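Local structure of 2-Cys Peroxiredoxin (Plasmodium vivax SaI-1, 2I81) at residues Leu90-Asp95 / Lys126-Asp131; Asp80-Arg85 / Arg166-Ile171; Phe145-Met150 / Leu172-Ala177. The protein probably reduces hydrogen peroxide and related hydroperoxides by the cysteine chemistry of the 2-Cys peroxiredoxin family, in an assembly of ten chains. All coordinates share one frame; numbering follows the deposited sequence.

Contact 1 (Leu90-Asp95 / Lys126-Asp131); sequences LGCSVD and KSISKD
K126 NZ is gripped by two backbone carbonyls, S139 O of its own chain and I124 O of the second subunit, while the methyl V94 CG1 lies 3.2 Å from it, a short distance that may partly reflect coordinate error. The lysine reaches this place by a chain that runs extended and bends only at its last torsion (chi4 -77°). Its stem lies across V94, with K126 CG 3.8 Å from V94 CG1, so the long aliphatic part of lysine is buried while its charge is met by carbonyl oxygens. K126 holds the N-cap position of helix 127-131, and I128 and S129 of the first turn point at the strand. S129 OG comes within 4.5 Å of V94 CG2 but spends its polarity on D123 OD1; the other oxygen of D123 takes the backbone N of I128. Farther back along the strand, C92 SG meets I128 CD1 at 4.4 Å, a loose apolar touch extended by L57 and F59; the short, apolar thiol fits between strand and helix. S93 points to the other side of the strand. There S93 OG donates to the anti lone pair of D95 OD2 at 2.9 Å; D63 N also bonds that oxygen, consistent with a held turn after the strand. K126 of the second subunit packs against K126, which places this corner at a subunit interface. The arrangement, a short helix laid over the end of a parallel inner strand of a mixed sheet, belongs to the thioredoxin-like fold of peroxiredoxins.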
loop_
_atom_site.group_PDB
_atom_site.type_symbol
_atom_site.label_atom_id
_atom_site.label_comp_id
_atom_site.label_asym_id
_atom_site.label_seq_id
_atom_site.Cartn_x
_atom_site.Cartn_y
_atom_site.Cartn_z
ATOM N N LEU A 90 -8.222 -32.590 -28.068
ATOM C CA LEU A 90 -6.885 -32.052 -27.810
ATOM C C LEU A 90 -6.318 -32.538 -26.478
ATOM O O LEU A 90 -6.866 -32.237 -25.415
ATOM C CB LEU A 90 -6.897 -30.515 -27.843
ATOM C CG LEU A 90 -7.373 -29.764 -29.095
ATOM C CD1 LEU A 90 -7.403 -28.266 -28.825
ATOM C CD2 LEU A 90 -6.498 -30.067 -30.307
ATOM N N GLY A 91 -5.224 -33.293 -26.546
ATOM C CA GLY A 91 -4.505 -33.731 -25.351
ATOM C C GLY A 91 -3.471 -32.705 -24.945
ATOM O O GLY A 91 -2.872 -32.057 -25.803
ATOM N N CYS A 92 -3.256 -32.552 -23.642
ATOM C CA CYS A 92 -2.317 -31.549 -23.151
ATOM C C CYS A 92 -1.534 -32.022 -21.935
ATOM O O CYS A 92 -2.110 -32.505 -20.959
ATOM C CB CYS A 92 -3.048 -30.242 -22.828
ATOM S SG CYS A 92 -1.970 -28.847 -22.436
ATOM N N SER A 93 -0.214 -31.889 -22.014
ATOM C CA SER A 93 0.656 -32.123 -20.868
ATOM C C SER A 93 1.768 -31.083 -20.822
ATOM O O SER A 93 1.971 -30.325 -21.775
ATOM C CB SER A 93 1.244 -33.537 -20.896
ATOM O OG SER A 93 2.289 -33.649 -21.845
ATOM N N VAL A 94 2.486 -31.064 -19.703
ATOM C CA VAL A 94 3.613 -30.160 -19.494
ATOM C C VAL A 94 4.824 -30.526 -20.368
ATOM O O VAL A 94 5.693 -29.684 -20.618
ATOM C CB VAL A 94 4.010 -30.108 -17.992
ATOM C CG1 VAL A 94 5.248 -29.252 -17.776
ATOM C CG2 VAL A 94 2.853 -29.576 -17.150
ATOM N N ASP A 95 4.867 -31.772 -20.843
ATOM C CA ASP A 95 5.967 -32.254 -21.684
ATOM C C ASP A 95 6.127 -31.441 -22.964
ATOM O O ASP A 95 5.165 -30.846 -23.461
ATOM C CB ASP A 95 5.762 -33.726 -22.049
ATOM C CG ASP A 95 5.629 -34.614 -20.832
ATOM O OD1 ASP A 95 6.655 -34.890 -20.173
ATOM O OD2 ASP A 95 4.493 -35.039 -20.537
ATOM N N LYS A 126 3.680 -24.168 -18.775
ATOM C CA LYS A 126 2.720 -24.516 -17.713
ATOM C C LYS A 126 1.558 -23.525 -17.581
ATOM O O LYS A 126 0.716 -23.672 -16.692
ATOM C CB LYS A 126 3.407 -24.702 -16.351
ATOM C CG LYS A 126 4.385 -25.859 -16.269
ATOM C CD LYS A 126 5.012 -25.917 -14.886
ATOM C CE LYS A 126 6.347 -26.635 -14.908
ATOM N NZ LYS A 126 6.203 -28.116 -14.989
ATOM N N SER A 127 1.506 -22.532 -18.469
ATOM C CA SER A 127 0.505 -21.466 -18.375
ATOM C C SER A 127 -0.924 -21.932 -18.661
ATOM O O SER A 127 -1.872 -21.391 -18.090
ATOM C CB SER A 127 0.876 -20.283 -19.275
ATOM O OG SER A 127 0.990 -20.685 -20.632
ATOM N N ILE A 128 -1.077 -22.928 -19.533
ATOM C CA ILE A 128 -2.402 -23.477 -19.848
ATOM C C ILE A 128 -2.990 -24.196 -18.629
ATOM O O ILE A 128 -4.164 -24.009 -18.300
ATOM C CB ILE A 128 -2.378 -24.417 -21.086
ATOM C CG1 ILE A 128 -1.736 -23.711 -22.286
ATOM C CG2 ILE A 128 -3.792 -24.891 -21.438
ATOM C CD1 ILE A 128 -1.244 -24.651 -23.372
ATOM N N SER A 129 -2.166 -25.003 -17.960
ATOM C CA SER A 129 -2.572 -25.691 -16.733
ATOM C C SER A 129 -2.869 -24.694 -15.616
ATOM O O SER A 129 -3.814 -24.881 -14.845
ATOM C CB SER A 129 -1.489 -26.674 -16.281
ATOM O OG SER A 129 -1.154 -27.579 -17.319
ATOM N N LYS A 130 -2.054 -23.640 -15.539
ATOM C CA LYS A 130 -2.250 -22.561 -14.570
ATOM C C LYS A 130 -3.562 -21.818 -14.807
ATOM O O LYS A 130 -4.281 -21.504 -13.853
ATOM C CB LYS A 130 -1.079 -21.571 -14.605
ATOM C CG LYS A 130 0.157 -22.030 -13.849
ATOM C CD LYS A 130 1.279 -21.008 -13.950
ATOM C CE LYS A 130 2.566 -21.535 -13.329
ATOM N NZ LYS A 130 3.673 -20.543 -13.418
ATOM N N ASP A 131 -3.869 -21.540 -16.075
ATOM C CA ASP A 131 -5.098 -20.831 -16.431
ATOM C C ASP A 131 -6.358 -21.663 -16.181
ATOM O O ASP A 131 -7.395 -21.117 -15.800
ATOM C CB ASP A 131 -5.054 -20.334 -17.882
ATOM C CG ASP A 131 -4.088 -19.169 -18.077
ATOM O OD1 ASP A 131 -3.805 -18.437 -17.101
ATOM O OD2 ASP A 131 -3.617 -18.980 -19.218
#

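Contact 2 (Asp80-Arg85 / Arg166-Ile171); sequences DAFHER and RSVDEI
F82 and I171 form the closest backbone pair between D80-R85 and R166-I171, yet their CA atoms stand 10.0 Å apart, a spacing that the F82 ring has to bridge. The first segment is the end of helix 79-84, where E84 N still bonds D80 O but R85 N makes only a weak bond to F82 O. The second is the start of helix 168-184, with S167 at the N-cap position. Phenylalanine suits the gap because its ring extends well beyond the helix. With F82 CG anti to its carbonyl carbon (chi1 -66°), the far end of the ring points at the other segment. I171 CD1 comes to the ring's edge, in its plane, 3.7 Å from F82 CZ, and the two side chains stand at about a right angle. V168 CG2 approaches the same F82 CZ from an oblique direction at 4.0 Å, so the ring's outer end lies against two aliphatic side chains. I171 has unusual torsions (chi1 17°), and the place of its CD1 should be taken with reserve. L75 touches all three side chains, and L56, V87 and L89 of the sheet also lie against F82.

Beside this apolar meeting, R85 folds back over its own helix end. R85 NE donates almost straight to A81 O at 2.6 Å (172°), the oxygen lying in the guanidinium plane, and R85 NH2 adds a weak bond to it. R85 NH1 forms a salt bridge with D176 of helix 168-184. The chemistry therefore implies two complementary ties between the helices: a directionless apolar contact, and a directional charged link whose donor is oriented by a backbone carbonyl.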
loop_
_atom_site.group_PDB
_atom_site.type_symbol
_atom_site.label_atom_id
_atom_site.label_comp_id
_atom_site.label_asym_id
_atom_site.label_seq_id
_atom_site.Cartn_x
_atom_site.Cartn_y
_atom_site.Cartn_z
ATOM N N ASP A 80 -13.674 -41.314 -34.028
ATOM C CA ASP A 80 -14.783 -41.166 -34.970
ATOM C C ASP A 80 -16.088 -40.767 -34.280
ATOM O O ASP A 80 -16.914 -40.060 -34.872
ATOM C CB ASP A 80 -14.962 -42.436 -35.805
ATOM C CG ASP A 80 -13.828 -42.648 -36.797
ATOM O OD1 ASP A 80 -13.328 -41.654 -37.368
ATOM O OD2 ASP A 80 -13.438 -43.815 -37.009
ATOM N N ALA A 81 -16.269 -41.221 -33.037
ATOM C CA ALA A 81 -17.407 -40.800 -32.223
ATOM C C ALA A 81 -17.337 -39.300 -31.928
ATOM O O ALA A 81 -18.370 -38.641 -31.809
ATOM C CB ALA A 81 -17.473 -41.603 -30.933
ATOM N N PHE A 82 -16.118 -38.770 -31.823
ATOM C CA PHE A 82 -15.906 -37.333 -31.623
ATOM C C PHE A 82 -16.091 -36.523 -32.905
ATOM O O PHE A 82 -16.585 -35.394 -32.855
ATOM C CB PHE A 82 -14.519 -37.051 -31.041
ATOM C CG PHE A 82 -14.320 -37.574 -29.649
ATOM C CD1 PHE A 82 -13.459 -38.638 -29.421
ATOM C CD2 PHE A 82 -14.981 -37.002 -28.565
ATOM C CE1 PHE A 82 -13.260 -39.132 -28.138
ATOM C CE2 PHE A 82 -14.789 -37.487 -27.278
ATOM C CZ PHE A 82 -13.926 -38.555 -27.066
ATOM N N HIS A 83 -15.681 -37.089 -34.043
ATOM C CA HIS A 83 -15.864 -36.431 -35.340
ATOM C C HIS A 83 -17.341 -36.273 -35.677
ATOM O O HIS A 83 -17.755 -35.239 -36.209
ATOM C CB HIS A 83 -15.157 -37.191 -36.467
ATOM C CG HIS A 83 -13.664 -37.105 -36.419
ATOM N ND1 HIS A 83 -12.993 -36.010 -35.915
ATOM C CD2 HIS A 83 -12.711 -37.971 -36.835
ATOM C CE1 HIS A 83 -11.691 -36.214 -36.009
ATOM N NE2 HIS A 83 -11.493 -37.395 -36.565
ATOM N N GLU A 84 -18.123 -37.305 -35.365
ATOM C CA GLU A 84 -19.574 -37.282 -35.539
ATOM C C GLU A 84 -20.219 -36.125 -34.788
ATOM O O GLU A 84 -21.171 -35.510 -35.276
ATOM C CB GLU A 84 -20.195 -38.589 -35.047
ATOM C CG GLU A 84 -20.098 -39.742 -36.023
ATOM C CD GLU A 84 -21.236 -40.732 -35.850
ATOM O OE1 GLU A 84 -22.010 -40.911 -36.813
ATOM O OE2 GLU A 84 -21.364 -41.321 -34.753
ATOM N N ARG A 85 -19.692 -35.839 -33.600
ATOM C CA ARG A 85 -20.264 -34.830 -32.719
ATOM C C ARG A 85 -19.650 -33.447 -32.941
ATOM O O ARG A 85 -19.903 -32.517 -32.170
ATOM C CB ARG A 85 -20.131 -35.277 -31.258
ATOM C CG ARG A 85 -21.278 -36.169 -30.787
ATOM C CD ARG A 85 -20.832 -37.174 -29.731
ATOM N NE ARG A 85 -20.499 -38.474 -30.313
ATOM C CZ ARG A 85 -21.259 -39.565 -30.224
ATOM N NH1 ARG A 85 -22.412 -39.535 -29.565
ATOM N NH2 ARG A 85 -20.861 -40.695 -30.792
ATOM N N ARG A 166 -10.046 -41.858 -16.433
ATOM C CA ARG A 166 -11.426 -41.458 -16.728
ATOM C C ARG A 166 -12.135 -42.283 -17.805
ATOM O O ARG A 166 -11.531 -43.129 -18.471
ATOM C CB ARG A 166 -11.562 -39.951 -17.008
ATOM C CG ARG A 166 -10.469 -39.317 -17.847
ATOM C CD ARG A 166 -9.594 -38.432 -16.980
ATOM N NE ARG A 166 -9.285 -37.165 -17.639
ATOM C CZ ARG A 166 -8.160 -36.905 -18.300
ATOM N NH1 ARG A 166 -7.987 -35.717 -18.860
ATOM N NH2 ARG A 166 -7.205 -37.822 -18.400
ATOM N N SER A 167 -13.432 -42.015 -17.947
ATOM C CA SER A 167 -14.309 -42.761 -18.839
ATOM C C SER A 167 -14.633 -41.975 -20.104
ATOM O O SER A 167 -15.041 -40.812 -20.039
ATOM C CB SER A 167 -15.603 -43.132 -18.109
ATOM O OG SER A 167 -16.487 -43.847 -18.954
ATOM N N VAL A 168 -14.451 -42.622 -21.253
ATOM C CA VAL A 168 -14.790 -42.015 -22.541
ATOM C C VAL A 168 -16.297 -42.067 -22.837
ATOM O O VAL A 168 -16.836 -41.144 -23.453
ATOM C CB VAL A 168 -13.916 -42.567 -23.724
ATOM C CG1 VAL A 168 -13.933 -44.107 -23.753
ATOM C CG2 VAL A 168 -14.393 -41.991 -25.082
ATOM N N ASP A 169 -16.975 -43.125 -22.391
ATOM C CA ASP A 169 -18.434 -43.216 -22.542
ATOM C C ASP A 169 -19.120 -42.042 -21.846
ATOM O O ASP A 169 -20.152 -41.547 -22.315
ATOM C CB ASP A 169 -18.976 -44.537 -21.981
ATOM C CG ASP A 169 -18.423 -45.752 -22.707
ATOM O OD1 ASP A 169 -18.617 -45.861 -23.937
ATOM O OD2 ASP A 169 -17.805 -46.608 -22.039
ATOM N N GLU A 170 -18.528 -41.600 -20.735
ATOM C CA GLU A 170 -19.078 -40.496 -19.954
ATOM C C GLU A 170 -18.952 -39.114 -20.599
ATOM O O GLU A 170 -19.938 -38.379 -20.622
ATOM C CB GLU A 170 -18.555 -40.496 -18.512
ATOM C CG GLU A 170 -19.185 -39.418 -17.617
ATOM C CD GLU A 170 -20.710 -39.500 -17.516
ATOM O OE1 GLU A 170 -21.338 -38.431 -17.329
ATOM O OE2 GLU A 170 -21.282 -40.616 -17.619
ATOM N N ILE A 171 -17.802 -38.732 -21.130
ATOM C CA ILE A 171 -17.746 -37.439 -21.810
ATOM C C ILE A 171 -18.550 -37.401 -23.050
ATOM O O ILE A 171 -19.011 -36.377 -23.440
ATOM C CB ILE A 171 -16.349 -36.859 -22.204
ATOM C CG1 ILE A 171 -15.252 -37.857 -22.212
ATOM C CG2 ILE A 171 -16.099 -35.473 -21.675
ATOM C CD1 ILE A 171 -14.930 -38.291 -23.495
#

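Contact 3 (Phe145-Met150 / Leu172-Ala177); sequences FVLIDM and LRIIDA
On the way to L147, the one residue of F145-M150 that touches I174 and I175, the strand first passes F145, whose ring makes a cation-pi contact with R166, just before helix 168-184, and packs on I171 within that helix. V146 turns to the other face of the sheet, against Y132. L147 then points at the helix, its CG anti to the backbone N (chi1 -169°). That torsion carries the forked end outward, and the branch CD2 does most of the touching: it lies 3.6 Å from I175 CG1 and 3.9 Å from I174 CG2. The other branch, L147 CD1, reaches I175 CG1 at 4.0 Å, so the leucine fork straddles that methylene as the two side chains cross at about a right angle. L147 and I174 run past each other in opposite directions. Branched aliphatics suit this buried layer between helix and sheet, flanked by H156 of strand 154-160. I148 faces Y132 again. Just past the strand's end, D149 OD1 takes I153 N in the turn and D149 OD2 takes Q155 NE2 of strand 154-160. Helix 168-184 thus packs on the face formed by antiparallel strands 140-148 and 154-160, the layering of an alpha/beta fold.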
loop_
_atom_site.group_PDB
_atom_site.type_symbol
_atom_site.label_atom_id
_atom_site.label_comp_id
_atom_site.label_asym_id
_atom_site.label_seq_id
_atom_site.Cartn_x
_atom_site.Cartn_y
_atom_site.Cartn_z
ATOM N N PHE A 145 -10.913 -33.024 -17.821
ATOM C CA PHE A 145 -11.707 -32.812 -19.022
ATOM C C PHE A 145 -12.274 -31.406 -19.008
ATOM O O PHE A 145 -12.867 -30.977 -18.017
ATOM C CB PHE A 145 -12.860 -33.815 -19.113
ATOM C CG PHE A 145 -12.474 -35.147 -19.689
ATOM C CD1 PHE A 145 -13.162 -36.296 -19.316
ATOM C CD2 PHE A 145 -11.426 -35.261 -20.598
ATOM C CE1 PHE A 145 -12.821 -37.537 -19.846
ATOM C CE2 PHE A 145 -11.075 -36.498 -21.132
ATOM C CZ PHE A 145 -11.774 -37.637 -20.755
ATOM N N VAL A 146 -12.074 -30.685 -20.106
ATOM C CA VAL A 146 -12.704 -29.387 -20.289
ATOM C C VAL A 146 -13.439 -29.408 -21.621
ATOM O O VAL A 146 -12.819 -29.537 -22.681
ATOM C CB VAL A 146 -11.682 -28.221 -20.261
ATOM C CG1 VAL A 146 -12.388 -26.884 -20.463
ATOM C CG2 VAL A 146 -10.898 -28.210 -18.952
ATOM N N LEU A 147 -14.762 -29.302 -21.559
ATOM C CA LEU A 147 -15.574 -29.257 -22.765
ATOM C C LEU A 147 -15.980 -27.822 -23.077
ATOM O O LEU A 147 -16.700 -27.183 -22.306
ATOM C CB LEU A 147 -16.799 -30.166 -22.638
ATOM C CG LEU A 147 -17.619 -30.437 -23.906
ATOM C CD1 LEU A 147 -16.758 -30.954 -25.057
ATOM C CD2 LEU A 147 -18.717 -31.424 -23.592
ATOM N N ILE A 148 -15.500 -27.327 -24.212
ATOM C CA ILE A 148 -15.749 -25.957 -24.634
ATOM C C ILE A 148 -16.677 -25.985 -25.843
ATOM O O ILE A 148 -16.405 -26.688 -26.820
ATOM C CB ILE A 148 -14.422 -25.231 -24.973
ATOM C CG1 ILE A 148 -13.449 -25.311 -23.789
ATOM C CG2 ILE A 148 -14.678 -23.779 -25.350
ATOM C CD1 ILE A 148 -11.983 -25.156 -24.167
ATOM N N ASP A 149 -17.777 -25.237 -25.773
ATOM C CA ASP A 149 -18.729 -25.207 -26.881
ATOM C C ASP A 149 -18.270 -24.291 -28.017
ATOM O O ASP A 149 -17.192 -23.693 -27.946
ATOM C CB ASP A 149 -20.158 -24.877 -26.404
ATOM C CG ASP A 149 -20.297 -23.470 -25.827
ATOM O OD1 ASP A 149 -19.469 -22.584 -26.132
ATOM O OD2 ASP A 149 -21.260 -23.248 -25.062
ATOM N N MET A 150 -19.092 -24.189 -29.057
ATOM C CA MET A 150 -18.738 -23.421 -30.250
ATOM C C MET A 150 -18.692 -21.911 -30.011
ATOM O O MET A 150 -18.133 -21.169 -30.821
ATOM C CB MET A 150 -19.671 -23.763 -31.415
ATOM C CG MET A 150 -19.431 -25.147 -32.005
ATOM S SD MET A 150 -20.296 -25.437 -33.561
ATOM C CE MET A 150 -21.989 -25.610 -32.998
ATOM N N LEU A 172 -18.656 -38.523 -23.703
ATOM C CA LEU A 172 -19.497 -38.620 -24.843
ATOM C C LEU A 172 -20.955 -38.415 -24.518
ATOM O O LEU A 172 -21.623 -37.713 -25.204
ATOM C CB LEU A 172 -19.262 -39.936 -25.532
ATOM C CG LEU A 172 -18.466 -40.128 -26.806
ATOM C CD1 LEU A 172 -17.879 -38.982 -27.463
ATOM C CD2 LEU A 172 -17.514 -41.190 -26.643
ATOM N N ARG A 173 -21.418 -39.015 -23.440
ATOM C CA ARG A 173 -22.771 -38.799 -22.921
ATOM C C ARG A 173 -22.977 -37.326 -22.563
ATOM O O ARG A 173 -24.035 -36.755 -22.839
ATOM C CB ARG A 173 -23.032 -39.683 -21.697
ATOM C CG ARG A 173 -24.483 -39.676 -21.222
ATOM C CD ARG A 173 -24.638 -40.244 -19.814
ATOM N NE ARG A 173 -24.097 -39.357 -18.783
ATOM C CZ ARG A 173 -24.761 -38.350 -18.215
ATOM N NH1 ARG A 173 -26.012 -38.075 -18.569
ATOM N NH2 ARG A 173 -24.167 -37.611 -17.287
ATOM N N ILE A 174 -21.955 -36.728 -21.947
ATOM C CA ILE A 174 -21.951 -35.304 -21.600
ATOM C C ILE A 174 -22.086 -34.438 -22.856
ATOM O O ILE A 174 -22.906 -33.518 -22.894
ATOM C CB ILE A 174 -20.668 -34.915 -20.796
ATOM C CG1 ILE A 174 -20.656 -35.575 -19.406
ATOM C CG2 ILE A 174 -20.511 -33.398 -20.684
ATOM C CD1 ILE A 174 -21.813 -35.189 -18.476
ATOM N N ILE A 175 -21.283 -34.752 -23.875
ATOM C CA ILE A 175 -21.337 -34.073 -25.173
ATOM C C ILE A 175 -22.731 -34.203 -25.788
ATOM O O ILE A 175 -23.290 -33.222 -26.283
ATOM C CB ILE A 175 -20.265 -34.619 -26.164
ATOM C CG1 ILE A 175 -18.850 -34.320 -25.655
ATOM C CG2 ILE A 175 -20.444 -34.011 -27.558
ATOM C CD1 ILE A 175 -17.764 -35.185 -26.278
ATOM N N ASP A 176 -23.286 -35.413 -25.736
ATOM C CA ASP A 176 -24.633 -35.680 -26.236
ATOM C C ASP A 176 -25.700 -34.867 -25.504
ATOM O O ASP A 176 -26.625 -34.351 -26.133
ATOM C CB ASP A 176 -24.959 -37.176 -26.150
ATOM C CG ASP A 176 -24.278 -37.991 -27.238
ATOM O OD1 ASP A 176 -23.856 -37.410 -28.262
ATOM O OD2 ASP A 176 -24.170 -39.225 -27.073
ATOM N N ALA A 177 -25.562 -34.754 -24.183
ATOM C CA ALA A 177 -26.514 -34.011 -23.354
ATOM C C ALA A 177 -26.483 -32.509 -23.631
ATOM O O ALA A 177 -27.532 -31.863 -23.697
ATOM C CB ALA A 177 -26.265 -34.290 -21.875
#

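In the fold
Following the chain from the N terminus, contact 2 opens first, at helix 79-84, and strand 87-93 comes straight after it. Contact 1 opens at the end of that strand and closes at helix 127-131, so its loop is nested inside the larger one of contact 2. Contact 3 opens next, on strand 140-148, before contact 2 closes at the start of helix 168-184, and itself closes one turn later; these two loops cross. Contacts 2 and 3 share the long helix and touch, their centres 9 Å apart. Contact 1 lies on the other side of the chain's centre, 21 Å from contact 2 between centres. Contacts 1 and 3 set a helix against the sheet, while contact 2 joins two helices.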